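PDB 3BT3: glyoxalase-related enzyme, AraC type from Clostridium phytofermentans, which is of unknown function but belongs to the glyoxalase-related VOC superfamily and, as an AraC-type protein, probably serves in transcription regulation. Local coordinates for residues V36-E41 against C129-T134; Y120-G125 against I138-E143. All blocks are in the same frame, centred on the assembly; numbering follows the deposited sequence.

Interaction 1: V36-E41 against C129-T134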
ATOM      1  N   VAL A  36       4.911 -12.352  10.321  1.00 25.35           N
ATOM      2  CA  VAL A  36       3.736 -12.113  11.147  1.00 25.79           C
ATOM      3  C   VAL A  36       4.099 -12.024  12.634  1.00 26.95           C
ATOM      4  O   VAL A  36       3.520 -11.223  13.369  1.00 26.80           O
ATOM      5  CB  VAL A  36       2.697 -13.237  10.936  1.00 25.00           C
ATOM      6  CG1 VAL A  36       1.679 -13.240  12.052  1.00 24.91           C
ATOM      7  CG2 VAL A  36       2.004 -13.049   9.607  1.00 20.93           C
ATOM      8  N   LYS A  37       5.049 -12.845  13.076  1.00 27.63           N
ATOM      9  CA  LYS A  37       5.456 -12.837  14.478  1.00 28.37           C
ATOM     10  C   LYS A  37       6.148 -11.522  14.789  1.00 27.50           C
ATOM     11  O   LYS A  37       6.018 -10.979  15.886  1.00 27.58           O
ATOM     12  CB  LYS A  37       6.395 -14.009  14.776  1.00 29.83           C
ATOM     13  CG  LYS A  37       5.662 -15.300  15.083  1.00 37.54           C
ATOM     14  CD  LYS A  37       6.612 -16.493  15.157  1.00 41.64           C
ATOM     15  CE  LYS A  37       5.919 -17.748  15.713  1.00 44.08           C
ATOM     16  NZ  LYS A  37       4.729 -18.183  14.910  1.00 47.19           N
ATOM     17  N   TRP A  38       6.863 -11.000  13.802  1.00 26.51           N
ATOM     18  CA  TRP A  38       7.566  -9.748  13.977  1.00 26.49           C
ATOM     19  C   TRP A  38       6.547  -8.615  14.132  1.00 27.64           C
ATOM     20  O   TRP A  38       6.630  -7.816  15.075  1.00 26.31           O
ATOM     21  CB  TRP A  38       8.478  -9.486  12.781  1.00 25.98           C
ATOM     22  CG  TRP A  38       9.281  -8.250  12.934  1.00 26.64           C
ATOM     23  CD1 TRP A  38      10.463  -8.114  13.607  1.00 26.48           C
ATOM     24  CD2 TRP A  38       8.935  -6.951  12.459  1.00 25.62           C
ATOM     25  NE1 TRP A  38      10.875  -6.805  13.583  1.00 28.57           N
ATOM     26  CE2 TRP A  38       9.953  -6.066  12.886  1.00 28.88           C
ATOM     27  CE3 TRP A  38       7.865  -6.443  11.714  1.00 27.17           C
ATOM     28  CZ2 TRP A  38       9.926  -4.694  12.597  1.00 26.05           C
ATOM     29  CZ3 TRP A  38       7.839  -5.078  11.424  1.00 27.45           C
ATOM     30  CH2 TRP A  38       8.865  -4.222  11.867  1.00 25.20           C
ATOM     31  N   PHE A  39       5.578  -8.557  13.221  1.00 24.81           N
ATOM     32  CA  PHE A  39       4.567  -7.521  13.292  1.00 25.58           C
ATOM     33  C   PHE A  39       3.838  -7.582  14.625  1.00 28.49           C
ATOM     34  O   PHE A  39       3.383  -6.561  15.139  1.00 29.43           O
ATOM     35  CB  PHE A  39       3.551  -7.665  12.155  1.00 22.65           C
ATOM     36  CG  PHE A  39       3.910  -6.896  10.920  1.00 18.38           C
ATOM     37  CD1 PHE A  39       4.681  -7.473   9.920  1.00 14.90           C
ATOM     38  CD2 PHE A  39       3.478  -5.585  10.762  1.00 15.51           C
ATOM     39  CE1 PHE A  39       5.016  -6.760   8.787  1.00 14.53           C
ATOM     40  CE2 PHE A  39       3.808  -4.858   9.629  1.00 14.08           C
ATOM     41  CZ  PHE A  39       4.574  -5.441   8.642  1.00 15.21           C
ATOM     42  N   GLU A  40       3.720  -8.785  15.180  1.00 31.89           N
ATOM     43  CA  GLU A  40       3.035  -8.970  16.458  1.00 33.74           C
ATOM     44  C   GLU A  40       3.914  -8.587  17.651  1.00 34.01           C
ATOM     45  O   GLU A  40       3.510  -7.792  18.507  1.00 35.23           O
ATOM     46  CB  GLU A  40       2.566 -10.431  16.618  1.00 33.82           C
ATOM     47  CG  GLU A  40       1.305 -10.799  15.827  1.00 36.63           C
ATOM     48  CD  GLU A  40       0.970 -12.303  15.864  1.00 40.77           C
ATOM     49  OE1 GLU A  40      -0.132 -12.694  15.398  1.00 40.60           O
ATOM     50  OE2 GLU A  40       1.804 -13.100  16.348  1.00 40.13           O
ATOM     51  N   GLU A  41       5.119  -9.137  17.697  1.00 34.09           N
ATOM     52  CA  GLU A  41       6.022  -8.884  18.811  1.00 36.28           C
ATOM     53  C   GLU A  41       6.647  -7.506  18.892  1.00 35.49           C
ATOM     54  O   GLU A  41       6.871  -6.999  19.985  1.00 34.99           O
ATOM     55  CB  GLU A  41       7.137  -9.928  18.822  1.00 37.99           C
ATOM     56  CG  GLU A  41       6.653 -11.345  19.047  1.00 45.06           C
ATOM     57  CD  GLU A  41       7.768 -12.363  18.895  1.00 49.40           C
ATOM     58  OE1 GLU A  41       8.830 -12.167  19.529  1.00 50.25           O
ATOM     59  OE2 GLU A  41       7.585 -13.350  18.144  1.00 52.48           O
ATOM     60  N   CYS A 129      10.127   8.632  11.725  1.00 34.02           N
ATOM     61  CA  CYS A 129      11.168   7.675  12.045  1.00 34.10           C
ATOM     62  C   CYS A 129      10.845   6.465  11.187  1.00 32.05           C
ATOM     63  O   CYS A 129       9.680   6.207  10.884  1.00 31.68           O
ATOM     64  CB  CYS A 129      11.162   7.297  13.532  1.00 34.32           C
ATOM     65  SG  CYS A 129       9.809   6.228  14.060  1.00 41.23           S
ATOM     66  N   SER A 130      11.872   5.747  10.763  1.00 29.81           N
ATOM     67  CA  SER A 130      11.647   4.572   9.950  1.00 28.42           C
ATOM     68  C   SER A 130      12.126   3.326  10.686  1.00 28.27           C
ATOM     69  O   SER A 130      13.037   3.381  11.508  1.00 28.66           O
ATOM     70  CB  SER A 130      12.331   4.728   8.585  1.00 27.07           C
ATOM     71  OG  SER A 130      13.696   5.053   8.718  1.00 26.18           O
ATOM     72  N   ILE A 131      11.477   2.204  10.400  1.00 28.30           N
ATOM     73  CA  ILE A 131      11.805   0.944  11.040  1.00 27.93           C
ATOM     74  C   ILE A 131      12.169  -0.054   9.963  1.00 29.08           C
ATOM     75  O   ILE A 131      11.571  -0.056   8.894  1.00 30.76           O
ATOM     76  CB  ILE A 131      10.592   0.398  11.822  1.00 28.87           C
ATOM     77  CG1 ILE A 131      10.101   1.470  12.794  1.00 30.89           C
ATOM     78  CG2 ILE A 131      10.961  -0.884  12.571  1.00 24.90           C
ATOM     79  CD1 ILE A 131       8.910   1.052  13.630  1.00 34.35           C
ATOM     80  N   THR A 132      13.162  -0.886  10.243  1.00 28.42           N
ATOM     81  CA  THR A 132      13.572  -1.918   9.311  1.00 27.57           C
ATOM     82  C   THR A 132      12.900  -3.185   9.826  1.00 28.63           C
ATOM     83  O   THR A 132      13.026  -3.504  11.006  1.00 28.63           O
ATOM     84  CB  THR A 132      15.088  -2.113   9.332  1.00 28.33           C
ATOM     85  OG1 THR A 132      15.734  -0.882   8.983  1.00 28.00           O
ATOM     86  CG2 THR A 132      15.491  -3.200   8.343  1.00 25.82           C
ATOM     87  N   THR A 133      12.179  -3.896   8.960  1.00 27.64           N
ATOM     88  CA  THR A 133      11.489  -5.111   9.391  1.00 27.86           C
ATOM     89  C   THR A 133      12.428  -6.296   9.425  1.00 27.70           C
ATOM     90  O   THR A 133      13.580  -6.195   9.007  1.00 26.57           O
ATOM     91  CB  THR A 133      10.315  -5.480   8.457  1.00 28.05           C
ATOM     92  OG1 THR A 133      10.819  -5.907   7.178  1.00 27.59           O
ATOM     93  CG2 THR A 133       9.407  -4.297   8.276  1.00 27.43           C
ATOM     94  N   THR A 134      11.917  -7.424   9.913  1.00 29.53           N
ATOM     95  CA  THR A 134      12.701  -8.654  10.003  1.00 31.75           C
ATOM     96  C   THR A 134      13.053  -9.137   8.605  1.00 32.39           C
ATOM     97  O   THR A 134      13.936  -9.966   8.438  1.00 33.81           O
ATOM     98  CB  THR A 134      11.919  -9.793  10.726  1.00 31.94           C
ATOM     99  OG1 THR A 134      12.783 -10.915  10.935  1.00 33.94           O
ATOM    100  CG2 THR A 134      10.739 -10.259   9.884  1.00 32.50           C
TER

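Interaction 2: Y120-G125 against I138-E143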
ATOM      1  N   TYR A 120      12.685  12.367  14.043  1.00 35.86           N
ATOM      2  CA  TYR A 120      13.187  13.665  13.608  1.00 37.52           C
ATOM      3  C   TYR A 120      12.127  14.440  12.832  1.00 37.22           C
ATOM      4  O   TYR A 120      11.170  13.860  12.325  1.00 36.05           O
ATOM      5  CB  TYR A 120      14.439  13.469  12.764  1.00 40.43           C
ATOM      6  CG  TYR A 120      14.198  12.694  11.502  1.00 45.26           C
ATOM      7  CD1 TYR A 120      13.729  13.333  10.352  1.00 48.56           C
ATOM      8  CD2 TYR A 120      14.456  11.327  11.444  1.00 46.08           C
ATOM      9  CE1 TYR A 120      13.528  12.630   9.170  1.00 50.63           C
ATOM     10  CE2 TYR A 120      14.256  10.610  10.266  1.00 49.99           C
ATOM     11  CZ  TYR A 120      13.795  11.270   9.130  1.00 52.12           C
ATOM     12  OH  TYR A 120      13.620  10.577   7.951  1.00 53.53           O
ATOM     13  N   THR A 121      12.302  15.752  12.746  1.00 36.90           N
ATOM     14  CA  THR A 121      11.335  16.605  12.071  1.00 37.17           C
ATOM     15  C   THR A 121      11.579  16.801  10.571  1.00 38.10           C
ATOM     16  O   THR A 121      12.673  17.167  10.141  1.00 36.74           O
ATOM     17  CB  THR A 121      11.276  17.976  12.770  1.00 38.53           C
ATOM     18  OG1 THR A 121      11.028  17.784  14.170  1.00 36.46           O
ATOM     19  CG2 THR A 121      10.161  18.836  12.180  1.00 37.28           C
ATOM     20  N   GLN A 122      10.543  16.544   9.781  1.00 38.84           N
ATOM     21  CA  GLN A 122      10.615  16.691   8.331  1.00 39.69           C
ATOM     22  C   GLN A 122      10.251  18.111   7.900  1.00 39.91           C
ATOM     23  O   GLN A 122       9.408  18.764   8.515  1.00 38.62           O
ATOM     24  CB  GLN A 122       9.666  15.705   7.647  1.00 39.35           C
ATOM     25  CG  GLN A 122      10.116  14.258   7.676  1.00 41.51           C
ATOM     26  CD  GLN A 122      11.316  13.994   6.785  1.00 43.40           C
ATOM     27  OE1 GLN A 122      11.686  12.846   6.550  1.00 44.59           O
ATOM     28  NE2 GLN A 122      11.933  15.056   6.289  1.00 40.85           N
ATOM     29  N   PRO A 123      10.872  18.600   6.816  1.00 41.20           N
ATOM     30  CA  PRO A 123      10.581  19.955   6.338  1.00 40.42           C
ATOM     31  C   PRO A 123       9.106  20.131   6.045  1.00 39.77           C
ATOM     32  O   PRO A 123       8.570  21.220   6.220  1.00 40.22           O
ATOM     33  CB  PRO A 123      11.417  20.068   5.072  1.00 41.30           C
ATOM     34  CG  PRO A 123      12.544  19.101   5.312  1.00 43.35           C
ATOM     35  CD  PRO A 123      11.849  17.932   5.940  1.00 40.30           C
ATOM     36  N   TRP A 124       8.447  19.058   5.613  1.00 38.96           N
ATOM     37  CA  TRP A 124       7.029  19.150   5.279  1.00 37.15           C
ATOM     38  C   TRP A 124       6.039  19.170   6.427  1.00 37.22           C
ATOM     39  O   TRP A 124       4.849  18.959   6.211  1.00 39.39           O
ATOM     40  CB  TRP A 124       6.621  18.060   4.278  1.00 36.29           C
ATOM     41  CG  TRP A 124       7.229  16.703   4.500  1.00 34.45           C
ATOM     42  CD1 TRP A 124       8.480  16.291   4.128  1.00 32.26           C
ATOM     43  CD2 TRP A 124       6.606  15.577   5.128  1.00 30.58           C
ATOM     44  NE1 TRP A 124       8.671  14.979   4.483  1.00 32.44           N
ATOM     45  CE2 TRP A 124       7.538  14.514   5.098  1.00 31.33           C
ATOM     46  CE3 TRP A 124       5.349  15.363   5.713  1.00 32.32           C
ATOM     47  CZ2 TRP A 124       7.256  13.247   5.638  1.00 31.00           C
ATOM     48  CZ3 TRP A 124       5.064  14.098   6.252  1.00 32.11           C
ATOM     49  CH2 TRP A 124       6.018  13.058   6.206  1.00 31.34           C
ATOM     50  N   GLY A 125       6.516  19.417   7.642  1.00 36.30           N
ATOM     51  CA  GLY A 125       5.606  19.513   8.773  1.00 36.30           C
ATOM     52  C   GLY A 125       5.229  18.284   9.584  1.00 37.80           C
ATOM     53  O   GLY A 125       4.101  18.197  10.091  1.00 38.80           O
ATOM     54  N   ILE A 138      11.787  -1.233   4.636  1.00 27.22           N
ATOM     55  CA  ILE A 138      11.711  -0.032   5.441  1.00 24.90           C
ATOM     56  C   ILE A 138      10.267   0.421   5.599  1.00 24.25           C
ATOM     57  O   ILE A 138       9.510   0.471   4.625  1.00 24.56           O
ATOM     58  CB  ILE A 138      12.493   1.140   4.789  1.00 24.43           C
ATOM     59  CG1 ILE A 138      13.965   0.762   4.591  1.00 25.19           C
ATOM     60  CG2 ILE A 138      12.343   2.390   5.632  1.00 21.58           C
ATOM     61  CD1 ILE A 138      14.662   0.277   5.847  1.00 25.20           C
ATOM     62  N   LEU A 139       9.890   0.754   6.827  1.00 23.91           N
ATOM     63  CA  LEU A 139       8.554   1.261   7.090  1.00 23.42           C
ATOM     64  C   LEU A 139       8.718   2.661   7.650  1.00 24.28           C
ATOM     65  O   LEU A 139       9.410   2.861   8.657  1.00 21.14           O
ATOM     66  CB  LEU A 139       7.817   0.401   8.116  1.00 22.43           C
ATOM     67  CG  LEU A 139       7.522  -1.047   7.757  1.00 23.42           C
ATOM     68  CD1 LEU A 139       6.671  -1.667   8.846  1.00 21.15           C
ATOM     69  CD2 LEU A 139       6.805  -1.106   6.412  1.00 24.22           C
ATOM     70  N   ARG A 140       8.081   3.627   7.000  1.00 24.18           N
ATOM     71  CA  ARG A 140       8.148   5.010   7.452  1.00 24.08           C
ATOM     72  C   ARG A 140       6.902   5.373   8.250  1.00 25.17           C
ATOM     73  O   ARG A 140       5.777   5.108   7.836  1.00 25.92           O
ATOM     74  CB  ARG A 140       8.306   5.949   6.255  1.00 22.70           C
ATOM     75  CG  ARG A 140       9.625   5.760   5.505  1.00 24.37           C
ATOM     76  CD  ARG A 140       9.750   6.691   4.310  1.00 19.49           C
ATOM     77  NE  ARG A 140       9.614   8.087   4.703  1.00 25.21           N
ATOM     78  CZ  ARG A 140       9.558   9.106   3.850  1.00 27.61           C
ATOM     79  NH1 ARG A 140       9.630   8.892   2.544  1.00 29.19           N
ATOM     80  NH2 ARG A 140       9.427  10.346   4.301  1.00 28.45           N
ATOM     81  N   PHE A 141       7.113   5.966   9.414  1.00 26.04           N
ATOM     82  CA  PHE A 141       6.012   6.378  10.272  1.00 28.04           C
ATOM     83  C   PHE A 141       6.123   7.883  10.481  1.00 29.70           C
ATOM     84  O   PHE A 141       7.219   8.406  10.709  1.00 30.43           O
ATOM     85  CB  PHE A 141       6.099   5.653  11.617  1.00 28.34           C
ATOM     86  CG  PHE A 141       5.839   4.170  11.526  1.00 29.45           C
ATOM     87  CD1 PHE A 141       4.539   3.672  11.581  1.00 30.19           C
ATOM     88  CD2 PHE A 141       6.889   3.273  11.376  1.00 29.70           C
ATOM     89  CE1 PHE A 141       4.290   2.302  11.490  1.00 30.53           C
ATOM     90  CE2 PHE A 141       6.652   1.900  11.283  1.00 30.77           C
ATOM     91  CZ  PHE A 141       5.354   1.414  11.342  1.00 30.71           C
ATOM     92  N   PHE A 142       5.010   8.596  10.383  1.00 29.40           N
ATOM     93  CA  PHE A 142       5.072  10.031  10.591  1.00 31.75           C
ATOM     94  C   PHE A 142       3.846  10.553  11.300  1.00 34.11           C
ATOM     95  O   PHE A 142       2.781   9.935  11.266  1.00 35.98           O
ATOM     96  CB  PHE A 142       5.278  10.773   9.255  1.00 31.30           C
ATOM     97  CG  PHE A 142       4.082  10.743   8.342  1.00 29.93           C
ATOM     98  CD1 PHE A 142       3.066  11.683   8.474  1.00 28.85           C
ATOM     99  CD2 PHE A 142       3.962   9.755   7.369  1.00 29.52           C
ATOM    100  CE1 PHE A 142       1.941  11.638   7.647  1.00 29.81           C
ATOM    101  CE2 PHE A 142       2.846   9.702   6.539  1.00 29.66           C
ATOM    102  CZ  PHE A 142       1.832  10.646   6.679  1.00 28.30           C
ATOM    103  N   GLU A 143       4.023  11.686  11.968  1.00 36.57           N
ATOM    104  CA  GLU A 143       2.947  12.355  12.687  1.00 38.85           C
ATOM    105  C   GLU A 143       3.139  13.844  12.440  1.00 40.01           C
ATOM    106  O   GLU A 143       4.215  14.400  12.706  1.00 36.08           O
ATOM    107  CB  GLU A 143       3.021  12.057  14.184  1.00 39.74           C
ATOM    108  CG  GLU A 143       1.845  12.608  14.965  1.00 42.17           C
ATOM    109  CD  GLU A 143       1.855  12.201  16.431  1.00 45.81           C
ATOM    110  OE1 GLU A 143       0.829  12.423  17.107  1.00 47.03           O
ATOM    111  OE2 GLU A 143       2.879  11.667  16.912  1.00 44.21           O
TER

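Interaction 1: V36-E41 against C129-T134
Trp38 lays one face of its indole on the backbone of Thr133 and Thr134, just where strand 126-132 has ended and the chain turns away. The tight part is here. Thr133 CA sits over the six-membered ring, 3.8 Å from its centroid and 21° off the normal, a CH-pi contact, while Thr134 N rides above the same face nearer the pyrrole side. Thr133 CG2 drops onto the far rim, 3.6 Å from Trp38 CZ3. At the near end Thr134 CB comes within 3.6 Å of Trp38 CD1, its side chain running past the indole in the opposite direction. With CG anti to the backbone N (chi1 -177°), Trp38 reaches straight out from helix 32-41 to the strand end. Ile131 arrives differently: its CG2 branch meets the indole edge close to the ring plane, 3.9 Å from Trp38 CZ2. On the helix, Trp38 CZ3 stands over the centre of the Phe39 ring, and Trp113 adds an edge-to-face partner to the indole.

The looser side lies at Thr132, which turns its side chain away from the helix, and at the exposed Lys37, whose chain leads away from the strand. The Thr132 carbonyl O does approach the indole, 3.7 Å from Trp38 CZ2, and also takes a weak hydrogen bond from Trp113 NE1. The hydroxyls of Thr133 and Thr134 are taken up elsewhere: Thr133 OG1 bonds to Tyr27 OH and Asp135 N, and Thr134 OG1 to Lys34 NZ, one helical turn before Trp38.

In a chain of paired beta-alpha-beta-beta-beta modules, as in the VOC superfamily, helix 32-41 thus meets strand 126-132 through a ring resting on backbone and methyl groups. Dispersion and shape carry the contact, and polar bonds around it fix the threonines the indole touches.

Interaction 2: Y120-G125 against I138-E143
Trp124 points the edge of its six-membered ring at the face of Phe142, a T-shaped pair with centroids 5.3 Å apart and planes at 76°. The leading atom is Trp124 CH2, which stands 3.7 Å from Phe142 CG, above the rim of the phenyl ring rather than its middle; Trp124 CZ3 follows, 3.8 Å from Phe142 CD1. With CG between the backbone N and the carbonyl carbon (chi1 70°), the Phe142 ring is carried to the side where Trp124 lies. Farther round the indole edge comes Arg140, its NH2 near the ring plane and 3.9 Å from Trp124 CZ2. The guanidinium is turned 65° from the indole, so the two do not stack. Its charge is answered by Glu128, in a salt bridge through NH2. Arg140 also packs on Phe84 of the second subunit. Gln122 CB stands over the rim of one indole face from within the same turn, which a Gly125 N to Gln122 O bond of 3.1 Å closes.

Strand 126-132 lies between strands 120-122 and 138-144 in the sheet, so these side chains reach across it. On the far side of strand 138-144, Phe142 meets Phe95 and Met97 of strand 92-99.

Overall arrangement
Both contacts draw on the sheet ordered 92-99, 138-144, 126-132, 120-122, their centres about 17 Å apart. Interaction 1 is buried, its centre about 7 Å from the centre of the chain, and ties helix 32-41 to the end of strand 126-132; interaction 2 is partly buried, farther out, and reaches from the edge strand's turn to strand 138-144. Strands 126-132 and 138-144 join the two directly, with Ile131 N 2.8 Å from Leu139 O, a probable hydrogen bond, and Ile131 packing on Phe141. Each relies on a tryptophan, in a buried face contact in one and an edge contact nearer the surface in the other, where a charged pair stands alongside.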